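Local coordinates for nucleosome assembly protein 1, putative (Plasmodium falciparum, PDB 3FS3) that probably acts as a histone chaperone of the nucleosome assembly protein family, binding histones and chromatin in the malaria parasite, at residues 162-165 with 169-172. Sequence-based numbering, arbitrary orientation.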
loop_
_atom_site.group_PDB
_atom_site.type_symbol
_atom_site.label_atom_id
_atom_site.label_comp_id
_atom_site.label_asym_id
_atom_site.label_seq_id
_atom_site.Cartn_x
_atom_site.Cartn_y
_atom_site.Cartn_z
ATOM N N PHE A 162 0.994 -24.173 -4.818
ATOM C CA PHE A 162 2.082 -24.874 -4.150
ATOM C C PHE A 162 2.191 -26.271 -4.772
ATOM O O PHE A 162 1.321 -27.123 -4.573
ATOM C CB PHE A 162 1.780 -24.967 -2.652
ATOM C CG PHE A 162 1.664 -23.624 -1.973
ATOM C CD1 PHE A 162 2.698 -23.137 -1.177
ATOM C CD2 PHE A 162 0.538 -22.832 -2.162
ATOM C CE1 PHE A 162 2.609 -21.879 -0.579
ATOM C CE2 PHE A 162 0.438 -21.574 -1.570
ATOM C CZ PHE A 162 1.480 -21.096 -0.775
ATOM N N TYR A 163 3.254 -26.491 -5.540
ATOM C CA TYR A 163 3.463 -27.764 -6.212
ATOM C C TYR A 163 4.281 -28.705 -5.339
ATOM O O TYR A 163 5.362 -28.349 -4.866
ATOM C CB TYR A 163 4.167 -27.530 -7.551
ATOM C CG TYR A 163 3.346 -26.701 -8.516
ATOM C CD1 TYR A 163 2.661 -27.294 -9.581
ATOM C CD2 TYR A 163 3.221 -25.322 -8.341
ATOM C CE1 TYR A 163 1.866 -26.531 -10.444
ATOM C CE2 TYR A 163 2.434 -24.558 -9.191
ATOM C CZ TYR A 163 1.756 -25.166 -10.237
ATOM O OH TYR A 163 0.946 -24.401 -11.043
ATOM N N PHE A 164 3.763 -29.908 -5.131
ATOM C CA PHE A 164 4.440 -30.883 -4.288
ATOM C C PHE A 164 4.826 -32.141 -5.051
ATOM O O PHE A 164 4.085 -32.611 -5.918
ATOM C CB PHE A 164 3.531 -31.284 -3.122
ATOM C CG PHE A 164 3.347 -30.210 -2.094
ATOM C CD1 PHE A 164 4.168 -30.157 -0.972
ATOM C CD2 PHE A 164 2.338 -29.264 -2.234
ATOM C CE1 PHE A 164 3.984 -29.188 -0.002
ATOM C CE2 PHE A 164 2.148 -28.286 -1.265
ATOM C CZ PHE A 164 2.972 -28.248 -0.145
ATOM N N ALA A 165 5.991 -32.686 -4.723
ATOM C CA ALA A 165 6.434 -33.919 -5.348
ATOM C C ALA A 165 5.619 -35.014 -4.671
ATOM O O ALA A 165 5.005 -34.783 -3.629
ATOM C CB ALA A 165 7.921 -34.136 -5.093
ATOM N N PHE A 169 2.309 -37.760 2.612
ATOM C CA PHE A 169 1.354 -37.014 3.426
ATOM C C PHE A 169 -0.005 -36.805 2.770
ATOM O O PHE A 169 -1.039 -37.000 3.407
ATOM C CB PHE A 169 1.977 -35.678 3.816
ATOM C CG PHE A 169 3.204 -35.828 4.652
ATOM C CD1 PHE A 169 3.100 -36.139 6.010
ATOM C CD2 PHE A 169 4.463 -35.717 4.081
ATOM C CE1 PHE A 169 4.241 -36.342 6.791
ATOM C CE2 PHE A 169 5.613 -35.917 4.851
ATOM C CZ PHE A 169 5.499 -36.231 6.212
ATOM N N PHE A 170 -0.007 -36.396 1.505
ATOM C CA PHE A 170 -1.254 -36.204 0.782
ATOM C C PHE A 170 -1.021 -36.501 -0.687
ATOM O O PHE A 170 0.114 -36.454 -1.156
ATOM C CB PHE A 170 -1.808 -34.783 0.986
ATOM C CG PHE A 170 -0.837 -33.685 0.664
ATOM C CD1 PHE A 170 -0.454 -33.435 -0.650
ATOM C CD2 PHE A 170 -0.339 -32.864 1.681
ATOM C CE1 PHE A 170 0.408 -32.382 -0.949
ATOM C CE2 PHE A 170 0.526 -31.808 1.392
ATOM C CZ PHE A 170 0.897 -31.568 0.072
ATOM N N SER A 171 -2.091 -36.821 -1.406
ATOM C CA SER A 171 -1.980 -37.167 -2.821
ATOM C C SER A 171 -1.945 -35.978 -3.780
ATOM O O SER A 171 -1.441 -36.101 -4.891
ATOM C CB SER A 171 -3.134 -38.096 -3.217
ATOM O OG SER A 171 -4.389 -37.484 -2.952
ATOM N N ASN A 172 -2.483 -34.841 -3.352
ATOM C CA ASN A 172 -2.530 -33.638 -4.188
ATOM C C ASN A 172 -1.161 -33.318 -4.763
ATOM O O ASN A 172 -0.170 -33.258 -4.028
ATOM C CB ASN A 172 -2.999 -32.425 -3.377
ATOM C CG ASN A 172 -4.227 -32.713 -2.549
ATOM O OD1 ASN A 172 -4.151 -33.396 -1.527
ATOM N ND2 ASN A 172 -5.372 -32.204 -2.986
HETATM O O HOH W 1 1.979 -34.864 -4.533
#
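F170 drives the edge of its ring into one face of the F164 ring, a T-shaped pair with planes at 86° and centroids 4.8 Å apart. The corner that makes the contact is CZ of F170, which stands over the centre of the F164 ring and lies 3.5 Å from CG of F164. Phenylalanine suits both places: one supplies a flat apolar face, the other a C-H edge of slight positive character, and neither brings a polar group into this buried spot. F164 has CG anti to its carbonyl carbon (chi1 -71°), which presents the ring face to F170; in F170, CG sits between the backbone N and the carbonyl carbon (chi1 54°), swinging the ring's far end in toward the strand. The pair packs within the loop joining neighbouring antiparallel strands 158-164 and 174-181 in the four-stranded sheet of the NAP fold; backbone hydrogen bonding of F164 with S173 continues the strand pairing at its base. L175 touches both rings; L140 packs on F164, and I136 of helix 131-137 and I200 on F170. A water lies between the backbones, 2.7 Å from O of N172, to which it can donate, and 3.2 Å from O of A165, where any bond is weak; it need not serve both at once. N172 turns its amide elsewhere: OD1 accepts from N of D201 and ND2 donates to O of V199, tying the loop to residues that follow strand 192-197.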